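Local coordinates for Lin2634 protein (Listeria innocua, PDB 3MZO) that is an HD-domain protein that binds calcium ions and is probably a metal-dependent phosphohydrolase related to the 5'-deoxynucleotidase YfbR, at residues N54-A65 with G124-L134. Numbering follows the deposited sequence.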
loop_
_atom_site.group_PDB
_atom_site.type_symbol
_atom_site.label_atom_id
_atom_site.label_comp_id
_atom_site.label_asym_id
_atom_site.label_seq_id
_atom_site.Cartn_x
_atom_site.Cartn_y
_atom_site.Cartn_z
ATOM N N ASN B 54 -12.999 -23.840 -37.287
ATOM C CA ASN B 54 -12.249 -22.763 -37.924
ATOM C C ASN B 54 -10.779 -22.958 -37.636
ATOM O O ASN B 54 -10.409 -23.297 -36.501
ATOM C CB ASN B 54 -12.721 -21.414 -37.398
ATOM C CG ASN B 54 -14.183 -21.167 -37.692
ATOM O OD1 ASN B 54 -14.660 -21.522 -38.764
ATOM N ND2 ASN B 54 -14.907 -20.559 -36.745
ATOM N N GLU B 55 -9.942 -22.774 -38.660
ATOM C CA GLU B 55 -8.492 -22.813 -38.495
ATOM C C GLU B 55 -8.087 -21.577 -37.669
ATOM O O GLU B 55 -8.524 -20.464 -37.926
ATOM C CB GLU B 55 -7.760 -22.882 -39.856
ATOM C CG GLU B 55 -6.204 -22.823 -39.799
ATOM C CD GLU B 55 -5.530 -24.035 -39.120
ATOM O OE1 GLU B 55 -6.211 -25.046 -38.809
ATOM O OE2 GLU B 55 -4.295 -23.991 -38.893
ATOM N N VAL B 56 -7.309 -21.812 -36.630
ATOM C CA VAL B 56 -6.781 -20.746 -35.765
ATOM C C VAL B 56 -5.266 -20.713 -35.918
ATOM O O VAL B 56 -4.635 -21.751 -35.848
ATOM C CB VAL B 56 -7.137 -21.004 -34.303
ATOM C CG1 VAL B 56 -6.422 -19.977 -33.354
ATOM C CG2 VAL B 56 -8.678 -20.975 -34.126
ATOM N N ASN B 57 -4.702 -19.522 -36.122
ATOM C CA ASN B 57 -3.254 -19.314 -36.079
ATOM C C ASN B 57 -2.863 -19.012 -34.631
ATOM O O ASN B 57 -2.993 -17.856 -34.126
ATOM C CB ASN B 57 -2.874 -18.177 -37.057
ATOM C CG ASN B 57 -1.375 -17.909 -37.125
ATOM O OD1 ASN B 57 -0.626 -18.165 -36.185
ATOM N ND2 ASN B 57 -0.937 -17.368 -38.256
ATOM N N TRP B 58 -2.348 -20.027 -33.943
ATOM C CA TRP B 58 -2.126 -19.868 -32.507
ATOM C C TRP B 58 -1.010 -18.898 -32.157
ATOM O O TRP B 58 -1.118 -18.135 -31.176
ATOM C CB TRP B 58 -1.957 -21.229 -31.816
ATOM C CG TRP B 58 -3.292 -21.898 -31.688
ATOM C CD1 TRP B 58 -3.894 -22.727 -32.619
ATOM C CD2 TRP B 58 -4.224 -21.770 -30.605
ATOM N NE1 TRP B 58 -5.135 -23.109 -32.168
ATOM C CE2 TRP B 58 -5.365 -22.547 -30.938
ATOM C CE3 TRP B 58 -4.215 -21.075 -29.382
ATOM C CZ2 TRP B 58 -6.468 -22.664 -30.085
ATOM C CZ3 TRP B 58 -5.331 -21.194 -28.530
ATOM C CH2 TRP B 58 -6.436 -21.974 -28.893
ATOM N N ARG B 59 0.056 -18.910 -32.936
ATOM C CA ARG B 59 1.103 -17.942 -32.716
ATOM C C ARG B 59 0.518 -16.546 -32.789
ATOM O O ARG B 59 0.839 -15.724 -31.947
ATOM C CB ARG B 59 2.233 -18.087 -33.738
ATOM C CG ARG B 59 3.416 -17.199 -33.421
ATOM C CD ARG B 59 4.522 -17.362 -34.462
ATOM N NE ARG B 59 5.705 -16.648 -34.035
ATOM C CZ ARG B 59 6.903 -16.737 -34.610
ATOM N NH1 ARG B 59 7.088 -17.542 -35.645
ATOM N NH2 ARG B 59 7.928 -16.040 -34.126
ATOM N N ALA B 60 -0.358 -16.296 -33.773
ATOM C CA ALA B 60 -0.962 -14.979 -33.954
ATOM C C ALA B 60 -1.915 -14.660 -32.809
ATOM O O ALA B 60 -1.914 -13.560 -32.298
ATOM C CB ALA B 60 -1.686 -14.855 -35.339
ATOM N N LEU B 61 -2.702 -15.642 -32.374
ATOM C CA LEU B 61 -3.647 -15.416 -31.296
ATOM C C LEU B 61 -2.928 -15.003 -30.033
ATOM O O LEU B 61 -3.281 -13.999 -29.423
ATOM C CB LEU B 61 -4.498 -16.667 -31.053
ATOM C CG LEU B 61 -5.526 -16.664 -29.923
ATOM C CD1 LEU B 61 -6.560 -17.748 -30.194
ATOM C CD2 LEU B 61 -4.861 -16.890 -28.571
ATOM N N TYR B 62 -1.935 -15.779 -29.645
ATOM C CA TYR B 62 -1.204 -15.525 -28.407
ATOM C C TYR B 62 -0.380 -14.256 -28.457
ATOM O O TYR B 62 -0.367 -13.490 -27.487
ATOM C CB TYR B 62 -0.273 -16.690 -28.076
ATOM C CG TYR B 62 -0.953 -17.878 -27.431
ATOM C CD1 TYR B 62 -1.566 -17.787 -26.169
ATOM C CD2 TYR B 62 -0.924 -19.109 -28.045
ATOM C CE1 TYR B 62 -2.162 -18.924 -25.573
ATOM C CE2 TYR B 62 -1.501 -20.224 -27.474
ATOM C CZ TYR B 62 -2.118 -20.148 -26.264
ATOM O OH TYR B 62 -2.644 -21.317 -25.763
ATOM N N GLU B 63 0.349 -14.062 -29.542
ATOM C CA GLU B 63 1.192 -12.887 -29.655
ATOM C C GLU B 63 0.381 -11.573 -29.639
ATOM O O GLU B 63 0.819 -10.604 -29.046
ATOM C CB GLU B 63 2.162 -12.980 -30.848
ATOM C CG GLU B 63 1.578 -12.721 -32.165
ATOM C CD GLU B 63 2.509 -13.106 -33.338
ATOM O OE1 GLU B 63 3.660 -13.595 -33.130
ATOM O OE2 GLU B 63 2.060 -12.886 -34.477
ATOM N N LYS B 64 -0.796 -11.554 -30.249
ATOM C CA LYS B 64 -1.648 -10.373 -30.193
ATOM C C LYS B 64 -2.135 -10.102 -28.768
ATOM O O LYS B 64 -2.026 -8.968 -28.280
ATOM C CB LYS B 64 -2.859 -10.522 -31.136
ATOM C CG LYS B 64 -2.532 -10.403 -32.604
ATOM C CD LYS B 64 -3.699 -10.920 -33.485
ATOM C CE LYS B 64 -3.435 -10.684 -34.979
ATOM N NZ LYS B 64 -3.339 -9.253 -35.289
ATOM N N ALA B 65 -2.634 -11.140 -28.085
ATOM C CA ALA B 65 -3.195 -11.008 -26.736
ATOM C C ALA B 65 -2.131 -10.704 -25.690
ATOM O O ALA B 65 -2.329 -9.842 -24.814
ATOM C CB ALA B 65 -3.963 -12.272 -26.350
ATOM N N GLY B 124 -2.798 -5.032 -32.640
ATOM C CA GLY B 124 -3.233 -6.405 -32.818
ATOM C C GLY B 124 -4.667 -6.561 -33.289
ATOM O O GLY B 124 -5.022 -7.607 -33.836
ATOM N N LYS B 125 -5.490 -5.556 -33.029
ATOM C CA LYS B 125 -6.907 -5.591 -33.378
ATOM C C LYS B 125 -7.126 -5.295 -34.845
ATOM O O LYS B 125 -7.521 -4.207 -35.207
ATOM C CB LYS B 125 -7.714 -4.622 -32.493
ATOM C CG LYS B 125 -7.539 -4.970 -30.974
ATOM C CD LYS B 125 -8.429 -4.154 -30.034
ATOM C CE LYS B 125 -7.899 -4.261 -28.587
ATOM N NZ LYS B 125 -8.763 -3.574 -27.590
ATOM N N ASP B 126 -6.875 -6.286 -35.683
ATOM C CA ASP B 126 -7.113 -6.176 -37.120
ATOM C C ASP B 126 -8.316 -7.053 -37.458
ATOM O O ASP B 126 -8.970 -7.580 -36.561
ATOM C CB ASP B 126 -5.860 -6.583 -37.881
ATOM C CG ASP B 126 -5.446 -8.023 -37.639
ATOM O OD1 ASP B 126 -6.284 -8.879 -37.226
ATOM O OD2 ASP B 126 -4.254 -8.303 -37.905
ATOM N N SER B 127 -8.592 -7.273 -38.729
ATOM C CA SER B 127 -9.800 -8.002 -39.077
ATOM C C SER B 127 -9.553 -9.496 -39.287
ATOM O O SER B 127 -10.432 -10.207 -39.774
ATOM C CB SER B 127 -10.443 -7.380 -40.326
ATOM O OG SER B 127 -9.509 -7.352 -41.385
ATOM N N THR B 128 -8.371 -9.990 -38.944
ATOM C CA THR B 128 -8.147 -11.439 -38.978
ATOM C C THR B 128 -8.943 -12.059 -37.837
ATOM O O THR B 128 -9.359 -11.356 -36.899
ATOM C CB THR B 128 -6.672 -11.813 -38.810
ATOM O OG1 THR B 128 -6.235 -11.481 -37.485
ATOM C CG2 THR B 128 -5.793 -11.100 -39.884
ATOM N N LEU B 129 -9.131 -13.376 -37.900
ATOM C CA LEU B 129 -9.820 -14.085 -36.841
ATOM C C LEU B 129 -9.135 -13.809 -35.503
ATOM O O LEU B 129 -9.811 -13.547 -34.503
ATOM C CB LEU B 129 -9.866 -15.591 -37.109
ATOM C CG LEU B 129 -10.509 -16.459 -36.026
ATOM C CD1 LEU B 129 -11.993 -16.076 -35.815
ATOM C CD2 LEU B 129 -10.347 -17.950 -36.413
ATOM N N GLU B 130 -7.808 -13.861 -35.487
ATOM C CA GLU B 130 -7.060 -13.735 -34.213
ATOM C C GLU B 130 -7.086 -12.306 -33.650
ATOM O O GLU B 130 -7.019 -12.102 -32.426
ATOM C CB GLU B 130 -5.628 -14.222 -34.383
ATOM C CG GLU B 130 -5.532 -15.726 -34.750
ATOM C CD GLU B 130 -5.925 -16.036 -36.176
ATOM O OE1 GLU B 130 -5.875 -15.126 -37.041
ATOM O OE2 GLU B 130 -6.265 -17.206 -36.437
ATOM N N GLY B 131 -7.213 -11.327 -34.549
ATOM C CA GLY B 131 -7.361 -9.926 -34.161
ATOM C C GLY B 131 -8.716 -9.628 -33.552
ATOM O O GLY B 131 -8.836 -8.824 -32.608
ATOM N N LYS B 132 -9.749 -10.256 -34.105
ATOM C CA LYS B 132 -11.076 -10.130 -33.527
ATOM C C LYS B 132 -11.142 -10.851 -32.183
ATOM O O LYS B 132 -11.828 -10.382 -31.257
ATOM C CB LYS B 132 -12.140 -10.649 -34.469
ATOM C CG LYS B 132 -12.230 -9.871 -35.747
ATOM C CD LYS B 132 -13.263 -10.503 -36.689
ATOM C CE LYS B 132 -13.449 -9.631 -37.877
ATOM N NZ LYS B 132 -14.454 -10.165 -38.855
ATOM N N ILE B 133 -10.427 -11.967 -32.056
ATOM C CA ILE B 133 -10.370 -12.640 -30.763
ATOM C C ILE B 133 -9.750 -11.704 -29.745
ATOM O O ILE B 133 -10.193 -11.666 -28.593
ATOM C CB ILE B 133 -9.645 -14.003 -30.826
ATOM C CG1 ILE B 133 -10.547 -15.044 -31.510
ATOM C CG2 ILE B 133 -9.229 -14.517 -29.434
ATOM C CD1 ILE B 133 -9.831 -16.310 -31.852
ATOM N N LEU B 134 -8.732 -10.950 -30.144
ATOM C CA LEU B 134 -8.129 -9.967 -29.221
ATOM C C LEU B 134 -9.140 -8.892 -28.861
ATOM O O LEU B 134 -9.235 -8.508 -27.694
ATOM C CB LEU B 134 -6.882 -9.309 -29.817
ATOM C CG LEU B 134 -6.261 -8.154 -28.995
ATOM C CD1 LEU B 134 -5.931 -8.507 -27.542
ATOM C CD2 LEU B 134 -5.026 -7.590 -29.718
HETATM O O HOH W 1 -6.874 -18.280 -38.851
HETATM O O HOH W 2 -5.934 -12.764 -29.872
#
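Lys64 reaches from helix 58-65 across the first turn of helix 129-134, its CD against the Glu130-Gly131 peptide and its chain running past the Gly124 carbonyl. A long, flexible chain suits this place: it runs extended until a last bend (chi4 -63°) swings the ammonium group onto two acceptors, Gly124 O at 2.8 Å from NZ and Asp126 OD2 at 2.9 Å from NZ, the latter a salt bridge entering from above the carboxylate plane. Asp126 is held by its other oxygen, OD1, which closes an Asx turn with Thr128 N and also accepts from Thr128 OG1 at 2.6 Å. Thr128, whose short side chain puts a hydroxyl close to the backbone, N-caps its helix through Gly131 N. Close packing is found deeper in, where Leu61 CD1 meets Ile133 CD1 at 3.9 Å and Leu134 packs its methyls on Lys64 O and Ala65 CA; Gly124 fits beside it, since a CB there would clash with Leu134 CD2. The two helices, their axes 8.7 Å apart and inclined by 32°, belong to the all-helical HD-domain fold; the first ends just before the calcium ligands His68 and Asp69, the second carries Asp138 further along, and Leu134 also packs on His68. Glu130 rests CG over the helix start, and its chi2 bend (74°) turns OE2 to accept from Asn57 N, 2.8 Å away, nearly straight but from above the carboxylate plane. Asn57 OD1 caps Ala60 N. The looser side lies toward Asn54 and Glu55: Leu129 CD2 touches Val56 CG2 lightly, and a water bridges Glu55 O to Glu130 OE2.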